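Local coordinates for protein gene activator AphA (Vibrio cholerae, PDB 1YG2) that activates virulence gene expression in Vibrio cholerae as a winged helix transcription factor of the PadR-like family, probably by binding DNA as a dimer, at residues S26-Y31 with R148-T153; E117-S122 with Q162-W167; H128-E133 with R156-R161. All coordinates share one frame; numbering follows the deposited sequence.

How the contacts relate
All three contacts share the long helix 145-177, and contacts 2 and 3 also use helix 108-136, which runs antiparallel to it. The centres of contacts 2 and 3 are about 12 Å apart, and contact 3 is nested inside the chain loop that contact 2 closes. Contact 1, centred about 10 Å from contact 3 and about 21 Å from contact 2, brings a loop of the winged helix domain against helix 145-177; along the chain its segments alternate with those of the other two. Contacts 1 and 3 meet where Tyr31 packs on Ile132. All three also touch the second subunit, which suggests that the placing of the N-terminal domain and dimer formation draw on the same helices.

Contact 1: S26-Y31 with R148-T153; sequences SASIGY and RLERLT
Tyr31 and Thr153 meet in the denser part of this contact, their side chains crossing at about a right angle. Thr153 OG1 lies at the edge of the tyrosine ring, in its plane, 3.7 Å from Tyr31 CD1. The hydroxyl is put there by a chi1 of 61°, which sets OG1 between the backbone N and the carbonyl carbon; from this position it also donates to Glu150 O one turn back (2.6 Å), so its rotation is fixed by its own helix. On the loop side, Ser28 CA sits over the rim of one ring face, and Ile132 of helix 108-136 and Tyr137 also pack on Tyr31.

The pairing of Ser28 with Glu150 is looser. Ser28 OG stands 3.6 Å from Glu150 OE2, too far for a hydrogen bond, and the extended glutamate makes its stronger polar contact through OE1, with Tyr137 OH. No hydrogen bond passes directly between the two segments, and the summed buried surface is only 181 Å². Instead, a water flanks the Tyr31-Thr153 contact on each side: one gives a hydrogen to Thr153 OG1 (2.9 Å) and a weak bond to Ser28 O, the other donates to Thr153 O (2.7 Å) and, weakly, to Tyr31 O.

Leu152 O is hydrogen-bonded to Trp167 NE1 of the second subunit, which also packs on Leu149 and Thr153. A short 3-10 turn following helix 18-25 is thus seated on helix 145-177, an interdomain contact between the winged helix fold and a long C-terminal helix whose packing on the second subunit is consistent with a dimerisation role.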
loop_
_atom_site.group_PDB
_atom_site.type_symbol
_atom_site.label_atom_id
_atom_site.label_comp_id
_atom_site.label_asym_id
_atom_site.label_seq_id
_atom_site.Cartn_x
_atom_site.Cartn_y
_atom_site.Cartn_z
ATOM N N SER A 26 5.765 -4.358 19.412
ATOM C CA SER A 26 6.380 -3.048 19.594
ATOM C C SER A 26 7.838 -3.165 19.160
ATOM O O SER A 26 8.604 -2.214 19.274
ATOM C CB SER A 26 6.285 -2.588 21.054
ATOM O OG SER A 26 6.978 -3.465 21.922
ATOM N N ALA A 27 8.207 -4.345 18.658
ATOM C CA ALA A 27 9.562 -4.590 18.176
ATOM C C ALA A 27 9.560 -4.997 16.691
ATOM O O ALA A 27 8.943 -4.321 15.860
ATOM C CB ALA A 27 10.246 -5.663 19.022
ATOM N N SER A 28 10.232 -6.100 16.365
ATOM C CA SER A 28 10.339 -6.563 14.982
ATOM C C SER A 28 9.024 -6.688 14.213
ATOM O O SER A 28 8.971 -6.376 13.022
ATOM C CB SER A 28 11.082 -7.904 14.923
ATOM O OG SER A 28 10.305 -8.957 15.475
ATOM N N ILE A 29 7.965 -7.149 14.872
ATOM C CA ILE A 29 6.688 -7.287 14.173
ATOM C C ILE A 29 6.178 -5.914 13.740
ATOM O O ILE A 29 5.458 -5.791 12.744
ATOM C CB ILE A 29 5.636 -8.013 15.048
ATOM C CG1 ILE A 29 6.072 -9.465 15.248
ATOM C CG2 ILE A 29 4.269 -7.970 14.378
ATOM C CD1 ILE A 29 5.077 -10.329 15.987
ATOM N N GLY A 30 6.573 -4.879 14.476
ATOM C CA GLY A 30 6.161 -3.537 14.122
ATOM C C GLY A 30 6.763 -3.077 12.798
ATOM O O GLY A 30 6.393 -2.023 12.281
ATOM N N TYR A 31 7.690 -3.848 12.237
ATOM C CA TYR A 31 8.291 -3.467 10.956
ATOM C C TYR A 31 7.305 -3.698 9.823
ATOM O O TYR A 31 7.437 -3.114 8.758
ATOM C CB TYR A 31 9.546 -4.300 10.651
ATOM C CG TYR A 31 10.658 -4.197 11.664
ATOM C CD1 TYR A 31 11.554 -5.251 11.838
ATOM C CD2 TYR A 31 10.814 -3.061 12.463
ATOM C CE1 TYR A 31 12.576 -5.187 12.786
ATOM C CE2 TYR A 31 11.838 -2.983 13.422
ATOM C CZ TYR A 31 12.709 -4.052 13.576
ATOM O OH TYR A 31 13.693 -4.012 14.534
ATOM N N ARG A 148 17.448 -12.963 9.839
ATOM C CA ARG A 148 17.486 -12.624 8.422
ATOM C C ARG A 148 16.076 -12.297 7.949
ATOM O O ARG A 148 15.884 -11.418 7.115
ATOM C CB ARG A 148 18.056 -13.771 7.590
ATOM C CG ARG A 148 19.538 -14.013 7.796
ATOM C CD ARG A 148 20.129 -14.729 6.587
ATOM N NE ARG A 148 20.936 -15.886 6.965
ATOM C CZ ARG A 148 20.434 -17.066 7.321
ATOM N NH1 ARG A 148 19.120 -17.258 7.344
ATOM N NH2 ARG A 148 21.249 -18.058 7.657
ATOM N N LEU A 149 15.097 -13.016 8.485
ATOM C CA LEU A 149 13.702 -12.786 8.137
ATOM C C LEU A 149 13.265 -11.401 8.641
ATOM O O LEU A 149 12.675 -10.621 7.887
ATOM C CB LEU A 149 12.819 -13.873 8.757
ATOM C CG LEU A 149 13.000 -15.296 8.213
ATOM C CD1 LEU A 149 11.986 -16.222 8.877
ATOM C CD2 LEU A 149 12.817 -15.304 6.700
ATOM N N GLU A 150 13.558 -11.103 9.909
ATOM C CA GLU A 150 13.209 -9.806 10.492
ATOM C C GLU A 150 13.840 -8.711 9.646
ATOM O O GLU A 150 13.198 -7.714 9.299
ATOM C CB GLU A 150 13.749 -9.690 11.920
ATOM C CG GLU A 150 13.281 -10.772 12.875
ATOM C CD GLU A 150 13.884 -10.611 14.260
ATOM O OE1 GLU A 150 14.998 -10.047 14.372
ATOM O OE2 GLU A 150 13.255 -11.061 15.240
ATOM N N ARG A 151 15.111 -8.919 9.319
ATOM C CA ARG A 151 15.864 -7.979 8.514
ATOM C C ARG A 151 15.124 -7.693 7.216
ATOM O O ARG A 151 14.984 -6.544 6.807
ATOM C CB ARG A 151 17.259 -8.544 8.202
ATOM C CG ARG A 151 18.075 -7.654 7.266
ATOM C CD ARG A 151 19.468 -8.204 6.976
ATOM N NE ARG A 151 20.114 -7.451 5.898
ATOM C CZ ARG A 151 19.970 -7.723 4.607
ATOM N NH1 ARG A 151 19.210 -8.744 4.225
ATOM N NH2 ARG A 151 20.556 -6.953 3.697
ATOM N N LEU A 152 14.636 -8.740 6.566
ATOM C CA LEU A 152 13.917 -8.547 5.313
ATOM C C LEU A 152 12.622 -7.743 5.495
ATOM O O LEU A 152 12.305 -6.891 4.666
ATOM C CB LEU A 152 13.635 -9.907 4.665
ATOM C CG LEU A 152 14.878 -10.617 4.110
ATOM C CD1 LEU A 152 14.542 -12.058 3.755
ATOM C CD2 LEU A 152 15.402 -9.865 2.887
ATOM N N THR A 153 11.873 -7.991 6.569
ATOM C CA THR A 153 10.647 -7.229 6.773
ATOM C C THR A 153 11.010 -5.770 7.012
ATOM O O THR A 153 10.305 -4.869 6.562
ATOM C CB THR A 153 9.827 -7.741 7.962
ATOM O OG1 THR A 153 10.598 -7.618 9.157
ATOM C CG2 THR A 153 9.419 -9.193 7.737
HETATM O O HOH W 1 9.945 -8.822 11.692
HETATM O O HOH W 2 7.669 -4.970 5.956
#

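Contact 2: E117-S122 with Q162-W167; sequences ELVEES and QAWIQW
Antiparallel helix packing within the C-terminal helical domain brings Trp164 and Ile165 of helix 145-177 against Leu118, Val119 and Ser122 of helix 108-136. The axes of the two short segments approach to 9.9 Å and run at 147° to one another. The indole points its six-membered ring at the partner helix: chi1 of -174° sets CG opposite the backbone N, and the ring edge then reaches Val119, whose CA lies near the ring plane, 3.9 Å from Trp164 CZ3. Leu118 CB touches the neighbouring Trp164 CH2 at 4.0 Å. Ile165 uses two branches, CG2 against Val119 CG1 and CG1 against Ser122 CB, the latter at 3.7 Å.

Ser122 is the polar residue in this buried surface, and its hydroxyl is turned back on its own helix, donating to Leu118 O (2.7 Å). That carbonyl also accepts from Ser122 N, and the two donors reach it from opposite faces of its plane. Trp164 CZ3 lies obliquely beside Ser122 OG, at 3.6 Å, and Arg161 packs on the same serine. Beyond the pair, Phe96 of the same chain and, edge-to-face, His89 of the second subunit meet the indole, consistent with a helical dimerisation domain.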
loop_
_atom_site.group_PDB
_atom_site.type_symbol
_atom_site.label_atom_id
_atom_site.label_comp_id
_atom_site.label_asym_id
_atom_site.label_seq_id
_atom_site.Cartn_x
_atom_site.Cartn_y
_atom_site.Cartn_z
ATOM N N GLU A 117 4.798 17.744 4.300
ATOM C CA GLU A 117 4.772 17.298 5.681
ATOM C C GLU A 117 5.028 15.801 5.788
ATOM O O GLU A 117 5.905 15.376 6.534
ATOM C CB GLU A 117 3.426 17.610 6.331
ATOM C CG GLU A 117 3.276 16.965 7.701
ATOM C CD GLU A 117 1.968 16.213 7.854
ATOM O OE1 GLU A 117 1.347 15.888 6.818
ATOM O OE2 GLU A 117 1.569 15.940 9.009
ATOM N N LEU A 118 4.260 15.002 5.050
ATOM C CA LEU A 118 4.420 13.551 5.099
ATOM C C LEU A 118 5.759 13.055 4.554
ATOM O O LEU A 118 6.181 11.934 4.842
ATOM C CB LEU A 118 3.268 12.856 4.361
ATOM C CG LEU A 118 1.956 12.693 5.141
ATOM C CD1 LEU A 118 0.950 11.932 4.296
ATOM C CD2 LEU A 118 2.207 11.932 6.439
ATOM N N VAL A 119 6.429 13.886 3.768
ATOM C CA VAL A 119 7.715 13.492 3.229
ATOM C C VAL A 119 8.742 13.532 4.352
ATOM O O VAL A 119 9.550 12.614 4.502
ATOM C CB VAL A 119 8.166 14.429 2.093
ATOM C CG1 VAL A 119 9.525 14.008 1.585
ATOM C CG2 VAL A 119 7.165 14.382 0.956
ATOM N N GLU A 120 8.697 14.594 5.149
ATOM C CA GLU A 120 9.634 14.744 6.254
ATOM C C GLU A 120 9.480 13.623 7.268
ATOM O O GLU A 120 10.470 13.099 7.777
ATOM C CB GLU A 120 9.455 16.107 6.924
ATOM C CG GLU A 120 9.886 17.270 6.038
ATOM C CD GLU A 120 11.319 17.129 5.531
ATOM O OE1 GLU A 120 12.234 16.943 6.367
ATOM O OE2 GLU A 120 11.532 17.208 4.300
ATOM N N GLU A 121 8.241 13.250 7.561
ATOM C CA GLU A 121 8.001 12.162 8.495
ATOM C C GLU A 121 8.602 10.900 7.887
ATOM O O GLU A 121 9.313 10.151 8.558
ATOM C CB GLU A 121 6.506 11.963 8.706
ATOM C CG GLU A 121 5.812 13.127 9.380
ATOM C CD GLU A 121 4.304 12.993 9.329
ATOM O OE1 GLU A 121 3.797 11.918 9.719
ATOM O OE2 GLU A 121 3.628 13.957 8.898
ATOM N N SER A 122 8.310 10.675 6.607
ATOM C CA SER A 122 8.827 9.509 5.902
ATOM C C SER A 122 10.342 9.495 5.996
ATOM O O SER A 122 10.945 8.441 6.187
ATOM C CB SER A 122 8.409 9.536 4.433
ATOM O OG SER A 122 7.012 9.394 4.303
ATOM N N GLN A 162 11.351 4.713 0.774
ATOM C CA GLN A 162 12.342 5.496 0.041
ATOM C C GLN A 162 11.830 5.792 -1.357
ATOM O O GLN A 162 12.023 6.888 -1.887
ATOM C CB GLN A 162 13.665 4.738 -0.050
ATOM C CG GLN A 162 14.556 4.889 1.177
ATOM C CD GLN A 162 15.844 4.075 1.078
ATOM O OE1 GLN A 162 16.859 4.423 1.682
ATOM N NE2 GLN A 162 15.800 2.978 0.330
ATOM N N ALA A 163 11.174 4.808 -1.960
ATOM C CA ALA A 163 10.638 4.996 -3.294
ATOM C C ALA A 163 9.541 6.056 -3.245
ATOM O O ALA A 163 9.440 6.895 -4.129
ATOM C CB ALA A 163 10.083 3.676 -3.832
ATOM N N TRP A 164 8.725 6.025 -2.198
ATOM C CA TRP A 164 7.647 6.998 -2.083
ATOM C C TRP A 164 8.185 8.424 -1.893
ATOM O O TRP A 164 7.621 9.390 -2.422
ATOM C CB TRP A 164 6.723 6.630 -0.926
ATOM C CG TRP A 164 5.526 7.507 -0.867
ATOM C CD1 TRP A 164 4.331 7.321 -1.510
ATOM C CD2 TRP A 164 5.415 8.746 -0.159
ATOM N NE1 TRP A 164 3.484 8.371 -1.242
ATOM C CE2 TRP A 164 4.121 9.258 -0.418
ATOM C CE3 TRP A 164 6.282 9.473 0.668
ATOM C CZ2 TRP A 164 3.674 10.468 0.124
ATOM C CZ3 TRP A 164 5.834 10.679 1.208
ATOM C CH2 TRP A 164 4.539 11.163 0.932
ATOM N N ILE A 165 9.277 8.548 -1.142
ATOM C CA ILE A 165 9.915 9.846 -0.910
ATOM C C ILE A 165 10.457 10.370 -2.235
ATOM O O ILE A 165 10.327 11.549 -2.556
ATOM C CB ILE A 165 11.087 9.718 0.077
ATOM C CG1 ILE A 165 10.553 9.345 1.461
ATOM C CG2 ILE A 165 11.900 11.020 0.081
ATOM C CD1 ILE A 165 11.636 9.074 2.486
ATOM N N GLN A 166 11.075 9.486 -3.007
ATOM C CA GLN A 166 11.598 9.886 -4.310
ATOM C C GLN A 166 10.443 10.438 -5.160
ATOM O O GLN A 166 10.582 11.459 -5.835
ATOM C CB GLN A 166 12.228 8.678 -5.002
ATOM C CG GLN A 166 12.984 8.998 -6.268
ATOM C CD GLN A 166 13.590 7.757 -6.919
ATOM O OE1 GLN A 166 14.291 6.981 -6.273
ATOM N NE2 GLN A 166 13.322 7.572 -8.204
ATOM N N TRP A 167 9.300 9.760 -5.121
ATOM C CA TRP A 167 8.133 10.191 -5.887
ATOM C C TRP A 167 7.586 11.528 -5.384
ATOM O O TRP A 167 7.310 12.436 -6.164
ATOM C CB TRP A 167 7.018 9.147 -5.797
ATOM C CG TRP A 167 5.798 9.575 -6.527
ATOM C CD1 TRP A 167 5.667 9.726 -7.877
ATOM C CD2 TRP A 167 4.553 9.981 -5.955
ATOM N NE1 TRP A 167 4.417 10.208 -8.180
ATOM C CE2 TRP A 167 3.711 10.377 -7.016
ATOM C CE3 TRP A 167 4.065 10.061 -4.640
ATOM C CZ2 TRP A 167 2.407 10.837 -6.816
ATOM C CZ3 TRP A 167 2.768 10.518 -4.435
ATOM C CH2 TRP A 167 1.954 10.906 -5.523
#

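Contact 3: H128-E133 with R156-R161; sequences HYQEIE and RNLLVR
Tyr129 and Asn157 make a ring-amide contact. Asn157 CB comes within 3.4 Å of Tyr129 CE1, and the amide follows the ring, its ND2 lying over one face at 4.1 Å from Tyr129 CZ. Ring and amide planes are inclined by 27°. Asn157 ND2 probably bonds to Tyr31 O, though the modelled distance is too short to be trusted; its second bond, to Leu154 O, is weak.

Apolar contact centres on Leu158. With chi1 at -163°, CG is anti to the backbone N and both methyls are carried to the partner helix. CD1 touches both Gln130 CG (3.6 Å) and Tyr129 CB (4.0 Å), and the leucine and glutamine side chains cross at about a right angle. The helices of this antiparallel pair, part of the C-terminal helical domain, approach to 10.0 Å between the axes of the two short segments, at 142°, and their closest CA atoms belong to Tyr129 and Leu158.

The polar end of Glu133 is used differently by its two oxygens. The chain stretches out fully, and OE1 stands 3.7 Å from Leu158 CD2, while OE2 forms a salt bridge with Arg155. Elsewhere on helix 145-177, Arg156 packs on Trp167 of the second subunit.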
loop_
_atom_site.group_PDB
_atom_site.type_symbol
_atom_site.label_atom_id
_atom_site.label_comp_id
_atom_site.label_asym_id
_atom_site.label_seq_id
_atom_site.Cartn_x
_atom_site.Cartn_y
_atom_site.Cartn_z
ATOM N N HIS A 128 15.215 6.159 10.879
ATOM C CA HIS A 128 14.996 5.264 12.009
ATOM C C HIS A 128 15.320 3.820 11.624
ATOM O O HIS A 128 16.078 3.124 12.308
ATOM C CB HIS A 128 13.533 5.370 12.451
ATOM C CG HIS A 128 13.111 4.319 13.431
ATOM N ND1 HIS A 128 13.623 4.239 14.708
ATOM C CD2 HIS A 128 12.207 3.315 13.326
ATOM C CE1 HIS A 128 13.054 3.232 15.347
ATOM N NE2 HIS A 128 12.190 2.654 14.531
ATOM N N TYR A 129 14.738 3.380 10.517
ATOM C CA TYR A 129 14.942 2.024 10.038
ATOM C C TYR A 129 16.394 1.767 9.653
ATOM O O TYR A 129 16.920 0.692 9.901
ATOM C CB TYR A 129 13.988 1.759 8.869
ATOM C CG TYR A 129 12.550 1.593 9.324
ATOM C CD1 TYR A 129 11.478 1.927 8.490
ATOM C CD2 TYR A 129 12.264 1.082 10.591
ATOM C CE1 TYR A 129 10.151 1.757 8.914
ATOM C CE2 TYR A 129 10.952 0.904 11.022
ATOM C CZ TYR A 129 9.902 1.244 10.183
ATOM O OH TYR A 129 8.610 1.061 10.629
ATOM N N GLN A 130 17.052 2.754 9.059
ATOM C CA GLN A 130 18.448 2.574 8.682
ATOM C C GLN A 130 19.316 2.423 9.921
ATOM O O GLN A 130 20.253 1.625 9.939
ATOM C CB GLN A 130 18.927 3.747 7.830
ATOM C CG GLN A 130 18.247 3.794 6.480
ATOM C CD GLN A 130 18.664 4.987 5.660
ATOM O OE1 GLN A 130 18.676 6.116 6.149
ATOM N NE2 GLN A 130 18.997 4.747 4.397
ATOM N N GLU A 131 18.988 3.181 10.962
ATOM C CA GLU A 131 19.723 3.110 12.220
ATOM C C GLU A 131 19.594 1.712 12.786
ATOM O O GLU A 131 20.572 1.116 13.246
ATOM C CB GLU A 131 19.161 4.105 13.235
ATOM C CG GLU A 131 19.566 5.547 12.980
ATOM C CD GLU A 131 19.094 6.504 14.073
ATOM O OE1 GLU A 131 19.284 6.183 15.272
ATOM O OE2 GLU A 131 18.547 7.579 13.728
ATOM N N ILE A 132 18.374 1.192 12.757
ATOM C CA ILE A 132 18.117 -0.139 13.277
ATOM C C ILE A 132 18.847 -1.202 12.481
ATOM O O ILE A 132 19.436 -2.100 13.064
ATOM C CB ILE A 132 16.614 -0.447 13.274
ATOM C CG1 ILE A 132 15.916 0.453 14.294
ATOM C CG2 ILE A 132 16.380 -1.926 13.582
ATOM C CD1 ILE A 132 14.418 0.508 14.136
ATOM N N GLU A 133 18.826 -1.094 11.155
ATOM C CA GLU A 133 19.496 -2.083 10.313
ATOM C C GLU A 133 21.004 -2.146 10.577
ATOM O O GLU A 133 21.566 -3.226 10.746
ATOM C CB GLU A 133 19.246 -1.791 8.827
ATOM C CG GLU A 133 19.970 -2.755 7.887
ATOM C CD GLU A 133 19.688 -2.489 6.412
ATOM O OE1 GLU A 133 19.489 -1.315 6.038
ATOM O OE2 GLU A 133 19.687 -3.451 5.614
ATOM N N ARG A 156 11.739 -3.977 3.763
ATOM C CA ARG A 156 10.599 -3.637 2.910
ATOM C C ARG A 156 10.124 -2.202 3.122
ATOM O O ARG A 156 9.890 -1.474 2.158
ATOM C CB ARG A 156 9.431 -4.597 3.147
ATOM C CG ARG A 156 8.417 -4.571 2.014
ATOM C CD ARG A 156 7.006 -4.866 2.485
ATOM N NE ARG A 156 6.141 -3.722 2.216
ATOM C CZ ARG A 156 5.753 -2.842 3.132
ATOM N NH1 ARG A 156 6.142 -2.979 4.392
ATOM N NH2 ARG A 156 5.006 -1.803 2.780
ATOM N N ASN A 157 9.971 -1.794 4.381
ATOM C CA ASN A 157 9.515 -0.434 4.683
ATOM C C ASN A 157 10.494 0.526 4.076
ATOM O O ASN A 157 10.128 1.520 3.459
ATOM C CB ASN A 157 9.521 -0.151 6.184
ATOM C CG ASN A 157 8.680 -1.106 6.961
ATOM O OD1 ASN A 157 7.451 -1.082 6.875
ATOM N ND2 ASN A 157 9.334 -1.966 7.737
ATOM N N LEU A 158 11.759 0.212 4.281
ATOM C CA LEU A 158 12.840 1.044 3.805
ATOM C C LEU A 158 12.777 1.319 2.310
ATOM O O LEU A 158 12.650 2.473 1.883
ATOM C CB LEU A 158 14.171 0.389 4.162
ATOM C CG LEU A 158 15.392 1.300 4.103
ATOM C CD1 LEU A 158 15.213 2.434 5.102
ATOM C CD2 LEU A 158 16.647 0.493 4.426
ATOM N N LEU A 159 12.851 0.259 1.516
ATOM C CA LEU A 159 12.838 0.384 0.065
ATOM C C LEU A 159 11.591 1.066 -0.471
ATOM O O LEU A 159 11.677 1.964 -1.314
ATOM C CB LEU A 159 13.004 -0.999 -0.566
ATOM C CG LEU A 159 14.365 -1.639 -0.259
ATOM C CD1 LEU A 159 14.425 -3.075 -0.767
ATOM C CD2 LEU A 159 15.457 -0.798 -0.913
ATOM N N VAL A 160 10.432 0.652 0.020
ATOM C CA VAL A 160 9.183 1.237 -0.431
ATOM C C VAL A 160 9.079 2.694 -0.011
ATOM O O VAL A 160 8.841 3.577 -0.842
ATOM C CB VAL A 160 7.977 0.461 0.126
ATOM C CG1 VAL A 160 6.691 1.180 -0.227
ATOM C CG2 VAL A 160 7.959 -0.939 -0.453
ATOM N N ARG A 161 9.268 2.941 1.279
ATOM C CA ARG A 161 9.196 4.293 1.816
ATOM C C ARG A 161 10.153 5.213 1.064
ATOM O O ARG A 161 9.814 6.353 0.752
ATOM C CB ARG A 161 9.553 4.282 3.299
ATOM C CG ARG A 161 8.988 5.447 4.057
ATOM C CD ARG A 161 7.482 5.335 4.116
ATOM N NE ARG A 161 6.913 6.333 5.011
ATOM C CZ ARG A 161 5.678 6.280 5.487
ATOM N NH1 ARG A 161 4.882 5.272 5.153
ATOM N NH2 ARG A 161 5.240 7.230 6.302
#